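PDB 3A9L: poly-gamma-glutamate hydrolase from Bacillus phage phiNIT1, which is a zinc peptidase that hydrolyses the gamma-glutamyl linkages of bacterial poly-gamma-glutamate. Local coordinates for residues A22-Y36 and V56-L70. Residues are numbered along the deposited sequence; the frame is centred on the assembly and turned at random.
Sequences AYNIEVKRQNPSMIY and VELTGGSLYLFQGLL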
# COMPACT_ATOMS: atom_id res chain seq x y z
N ALA A 22 -1.60 -9.96 13.89
CA ALA A 22 -2.14 -11.10 13.10
C ALA A 22 -2.24 -10.84 11.58
O ALA A 22 -2.22 -11.78 10.77
CB ALA A 22 -3.50 -11.54 13.64
N TYR A 23 -2.39 -9.57 11.18
CA TYR A 23 -2.56 -9.27 9.77
C TYR A 23 -2.06 -7.85 9.43
O TYR A 23 -1.98 -6.99 10.31
CB TYR A 23 -4.04 -9.43 9.35
CG TYR A 23 -4.89 -8.27 9.77
CD1 TYR A 23 -5.44 -8.21 11.06
CD2 TYR A 23 -5.16 -7.20 8.88
CE1 TYR A 23 -6.26 -7.13 11.46
CE2 TYR A 23 -5.94 -6.13 9.28
CZ TYR A 23 -6.49 -6.10 10.55
OH TYR A 23 -7.27 -5.05 10.93
N ASN A 24 -1.68 -7.66 8.17
CA ASN A 24 -1.47 -6.31 7.62
C ASN A 24 -2.16 -6.18 6.24
O ASN A 24 -2.58 -7.18 5.65
CB ASN A 24 0.02 -5.88 7.67
CG ASN A 24 0.90 -6.52 6.58
OD1 ASN A 24 0.45 -6.93 5.52
ND2 ASN A 24 2.18 -6.52 6.84
N ILE A 25 -2.32 -4.94 5.78
CA ILE A 25 -2.84 -4.68 4.45
C ILE A 25 -1.85 -3.79 3.67
O ILE A 25 -1.32 -2.78 4.19
CB ILE A 25 -4.23 -3.99 4.49
CG1 ILE A 25 -5.16 -4.66 5.55
CG2 ILE A 25 -4.89 -4.04 3.09
CD1 ILE A 25 -6.52 -3.99 5.70
N GLU A 26 -1.64 -4.15 2.40
CA GLU A 26 -0.73 -3.46 1.49
C GLU A 26 -1.47 -3.08 0.21
O GLU A 26 -2.22 -3.90 -0.35
CB GLU A 26 0.47 -4.35 1.13
CG GLU A 26 1.34 -4.81 2.28
CD GLU A 26 2.71 -5.29 1.80
OE1 GLU A 26 2.84 -5.73 0.63
OE2 GLU A 26 3.67 -5.19 2.57
N VAL A 27 -1.25 -1.86 -0.29
CA VAL A 27 -1.95 -1.38 -1.51
C VAL A 27 -0.98 -0.54 -2.34
O VAL A 27 -0.28 0.31 -1.81
CB VAL A 27 -3.17 -0.48 -1.16
CG1 VAL A 27 -3.94 -0.06 -2.43
CG2 VAL A 27 -4.13 -1.14 -0.18
N LYS A 28 -0.93 -0.77 -3.64
CA LYS A 28 -0.32 0.19 -4.51
C LYS A 28 -1.21 0.36 -5.72
O LYS A 28 -1.29 -0.53 -6.54
CB LYS A 28 1.13 -0.22 -4.89
CG LYS A 28 1.86 0.93 -5.72
CD LYS A 28 3.26 0.54 -6.15
CE LYS A 28 4.04 1.76 -6.69
NZ LYS A 28 5.45 1.43 -7.07
N ARG A 29 -1.90 1.50 -5.81
CA ARG A 29 -2.74 1.82 -6.93
C ARG A 29 -1.87 2.64 -7.90
O ARG A 29 -1.39 3.73 -7.53
CB ARG A 29 -3.98 2.63 -6.47
CG ARG A 29 -5.01 2.74 -7.59
CD ARG A 29 -6.24 3.58 -7.28
NE ARG A 29 -6.97 3.84 -8.53
CZ ARG A 29 -7.78 4.87 -8.76
NH1 ARG A 29 -8.05 5.74 -7.83
NH2 ARG A 29 -8.35 5.00 -9.95
N GLN A 30 -1.65 2.09 -9.09
CA GLN A 30 -0.68 2.62 -10.04
C GLN A 30 -1.05 2.30 -11.48
O GLN A 30 -0.27 2.53 -12.39
CB GLN A 30 0.74 2.11 -9.69
CG GLN A 30 0.98 0.60 -9.89
CD GLN A 30 2.45 0.21 -9.81
OE1 GLN A 30 3.34 1.07 -9.71
NE2 GLN A 30 2.71 -1.09 -9.83
N ASN A 31 -2.26 1.79 -11.69
CA ASN A 31 -2.74 1.42 -13.01
C ASN A 31 -4.27 1.60 -13.10
O ASN A 31 -4.98 1.19 -12.17
CB ASN A 31 -2.33 -0.03 -13.34
CG ASN A 31 -2.41 -0.36 -14.83
OD1 ASN A 31 -3.44 -0.86 -15.31
ND2 ASN A 31 -1.34 -0.10 -15.58
N PRO A 32 -4.77 2.23 -14.19
CA PRO A 32 -6.21 2.35 -14.45
C PRO A 32 -6.91 1.04 -14.82
O PRO A 32 -8.12 0.89 -14.56
CB PRO A 32 -6.25 3.28 -15.67
CG PRO A 32 -4.91 3.13 -16.30
CD PRO A 32 -3.98 3.00 -15.17
N SER A 33 -6.17 0.08 -15.36
CA SER A 33 -6.75 -1.08 -16.06
C SER A 33 -6.74 -2.39 -15.30
O SER A 33 -7.70 -3.16 -15.43
CB SER A 33 -6.06 -1.32 -17.39
OG SER A 33 -6.34 -0.25 -18.26
N MET A 34 -5.66 -2.65 -14.55
CA MET A 34 -5.39 -3.98 -13.99
C MET A 34 -4.86 -3.98 -12.55
O MET A 34 -3.97 -3.19 -12.19
CB MET A 34 -4.39 -4.72 -14.91
CG MET A 34 -4.05 -6.14 -14.50
SD MET A 34 -5.49 -7.18 -14.23
CE MET A 34 -5.85 -7.74 -15.86
N ILE A 35 -5.39 -4.89 -11.73
CA ILE A 35 -4.97 -4.99 -10.34
C ILE A 35 -4.77 -6.48 -9.99
O ILE A 35 -5.64 -7.30 -10.23
CB ILE A 35 -6.00 -4.34 -9.36
CG1 ILE A 35 -5.56 -4.53 -7.90
CG2 ILE A 35 -7.43 -4.88 -9.62
CD1 ILE A 35 -6.45 -3.83 -6.84
N TYR A 36 -3.60 -6.80 -9.45
CA TYR A 36 -3.30 -8.15 -9.06
C TYR A 36 -3.33 -8.19 -7.57
O TYR A 36 -2.72 -7.35 -6.90
CB TYR A 36 -1.91 -8.52 -9.55
CG TYR A 36 -1.81 -8.57 -11.04
CD1 TYR A 36 -2.40 -9.61 -11.76
CD2 TYR A 36 -1.16 -7.56 -11.75
CE1 TYR A 36 -2.30 -9.68 -13.14
CE2 TYR A 36 -1.08 -7.62 -13.16
CZ TYR A 36 -1.65 -8.70 -13.82
OH TYR A 36 -1.59 -8.79 -15.19
N VAL A 56 3.47 -7.87 -10.37
CA VAL A 56 3.36 -6.43 -10.33
C VAL A 56 4.66 -5.77 -10.81
O VAL A 56 4.63 -4.77 -11.55
CB VAL A 56 2.93 -5.96 -8.92
CG1 VAL A 56 3.19 -4.45 -8.70
CG2 VAL A 56 1.47 -6.28 -8.72
N GLU A 57 5.79 -6.33 -10.38
CA GLU A 57 7.11 -5.83 -10.79
C GLU A 57 7.28 -6.01 -12.30
O GLU A 57 7.80 -5.13 -12.98
CB GLU A 57 8.22 -6.51 -10.01
CG GLU A 57 8.40 -6.01 -8.58
CD GLU A 57 8.85 -7.12 -7.63
OE1 GLU A 57 9.52 -8.07 -8.11
OE2 GLU A 57 8.49 -7.06 -6.42
N LEU A 58 6.77 -7.12 -12.83
CA LEU A 58 6.74 -7.35 -14.30
C LEU A 58 5.76 -6.53 -15.13
O LEU A 58 6.00 -6.30 -16.32
CB LEU A 58 6.48 -8.83 -14.61
CG LEU A 58 7.53 -9.86 -14.23
CD1 LEU A 58 6.99 -11.22 -14.61
CD2 LEU A 58 8.84 -9.56 -14.88
N THR A 59 4.64 -6.12 -14.54
CA THR A 59 3.53 -5.51 -15.30
C THR A 59 3.31 -4.02 -15.05
O THR A 59 2.85 -3.30 -15.93
CB THR A 59 2.18 -6.23 -15.01
OG1 THR A 59 1.92 -6.21 -13.60
CG2 THR A 59 2.22 -7.70 -15.47
N GLY A 60 3.62 -3.57 -13.84
CA GLY A 60 3.20 -2.24 -13.37
C GLY A 60 1.71 -2.21 -13.03
O GLY A 60 1.09 -1.15 -12.97
N GLY A 61 1.11 -3.40 -12.83
CA GLY A 61 -0.26 -3.51 -12.36
C GLY A 61 -0.35 -2.96 -10.95
O GLY A 61 0.67 -2.84 -10.29
N SER A 62 -1.55 -2.54 -10.52
CA SER A 62 -1.76 -2.21 -9.11
C SER A 62 -1.72 -3.52 -8.29
O SER A 62 -1.84 -4.63 -8.86
CB SER A 62 -3.10 -1.50 -8.87
OG SER A 62 -3.28 -0.32 -9.62
N LEU A 63 -1.53 -3.37 -6.98
CA LEU A 63 -1.36 -4.46 -6.03
C LEU A 63 -2.26 -4.22 -4.84
O LEU A 63 -2.44 -3.08 -4.39
CB LEU A 63 0.11 -4.50 -5.56
CG LEU A 63 0.61 -5.34 -4.37
CD1 LEU A 63 2.10 -5.71 -4.51
CD2 LEU A 63 0.33 -4.69 -3.01
N TYR A 64 -2.82 -5.31 -4.31
CA TYR A 64 -3.49 -5.27 -3.01
C TYR A 64 -3.23 -6.61 -2.38
O TYR A 64 -3.38 -7.61 -3.08
CB TYR A 64 -4.99 -5.09 -3.15
CG TYR A 64 -5.73 -5.30 -1.85
CD1 TYR A 64 -6.12 -6.59 -1.44
CD2 TYR A 64 -6.03 -4.24 -1.02
CE1 TYR A 64 -6.78 -6.79 -0.28
CE2 TYR A 64 -6.71 -4.43 0.15
CZ TYR A 64 -7.07 -5.70 0.52
OH TYR A 64 -7.72 -5.92 1.69
N LEU A 65 -2.88 -6.62 -1.09
CA LEU A 65 -2.66 -7.88 -0.33
C LEU A 65 -3.20 -7.80 1.08
O LEU A 65 -2.76 -6.95 1.86
CB LEU A 65 -1.17 -8.15 -0.20
CG LEU A 65 -0.27 -8.33 -1.38
CD1 LEU A 65 1.12 -8.40 -0.85
CD2 LEU A 65 -0.64 -9.63 -2.13
N PHE A 66 -4.14 -8.67 1.43
CA PHE A 66 -4.55 -8.82 2.84
C PHE A 66 -3.76 -9.99 3.35
O PHE A 66 -3.96 -11.11 2.87
CB PHE A 66 -6.07 -9.08 2.97
CG PHE A 66 -6.56 -9.14 4.39
CD1 PHE A 66 -6.57 -10.37 5.08
CD2 PHE A 66 -7.05 -8.00 5.04
CE1 PHE A 66 -7.01 -10.44 6.40
CE2 PHE A 66 -7.49 -8.08 6.36
CZ PHE A 66 -7.47 -9.31 7.04
N GLN A 67 -2.83 -9.71 4.27
CA GLN A 67 -1.77 -10.69 4.61
C GLN A 67 -1.90 -11.21 6.03
O GLN A 67 -2.00 -10.40 6.95
CB GLN A 67 -0.38 -10.02 4.50
CG GLN A 67 0.09 -9.63 3.08
CD GLN A 67 1.61 -9.46 3.01
OE1 GLN A 67 2.29 -10.26 2.39
NE2 GLN A 67 2.13 -8.47 3.71
N GLY A 68 -1.88 -12.54 6.20
CA GLY A 68 -1.64 -13.16 7.51
C GLY A 68 -0.19 -13.05 7.94
O GLY A 68 0.72 -13.26 7.13
N LEU A 69 0.03 -12.74 9.22
CA LEU A 69 1.36 -12.51 9.79
C LEU A 69 1.74 -13.46 10.91
O LEU A 69 2.87 -13.39 11.43
CB LEU A 69 1.48 -11.08 10.36
CG LEU A 69 1.15 -9.89 9.46
CD1 LEU A 69 1.42 -8.57 10.17
CD2 LEU A 69 1.97 -9.99 8.22
N LEU A 70 0.83 -14.34 11.26
CA LEU A 70 1.05 -15.20 12.40
C LEU A 70 2.10 -16.20 11.99
O LEU A 70 2.18 -16.58 10.82
CB LEU A 70 -0.23 -15.89 12.87
CG LEU A 70 -1.31 -14.91 13.34
CD1 LEU A 70 -2.72 -15.41 12.98
CD2 LEU A 70 -1.18 -14.61 14.81
O HOH W 1 4.27 -7.38 5.19
O HOH W 2 5.09 -2.26 -10.05
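Asn-24 and Gln-67 run side by side from neighbouring strands, and Gln-67 NE2 gives a straight hydrogen bond to Asn-24 OD1 (2.9 Å), lying on a lone pair in the carbonyl plane. Asn-24 reaches it because its CG sits between the backbone N and carbonyl carbon (chi1 77°). Gln-67 OE1 is hydrogen-bonded to Thr-49 OG1, consistent with this amide orientation, and a water accepts from Asn-24 ND2 and, weakly, from Gln-67 NE2. On the other face the Tyr-23 and Phe-66 rings are almost parallel (18°) but largely offset, with Tyr-23 CD2 3.5 Å from Phe-66 CE2; next along, Ile-25 sets CG2 3.5 Å from Tyr-64 CE2. These pairs belong to an antiparallel ladder, strand 23-29 on 62-68, at the outer side of a mixed sheet that continues into the second subunit through 25-29. On its other edge strand 62-68 pairs in parallel with 34-42, its partner in the beta-alpha-beta unit with helix 48-59, Tyr-36 N donating to Ser-62 O. In the turn after strand 23-29, Ser-62 OG accepts from Gln-30 N at 3.0 Å and is hydrogen-bonded to His-96 NE2, while Gln-30 NE2 binds Gly-61 O (2.7 Å), 39° out of the Gly-61 carbonyl plane. Tyr-36 CE2 lies 3.3 Å from Thr-59 OG1, which is hydrogen-bonded to Val-55 O; Tyr-36 OH bonds Glu-203.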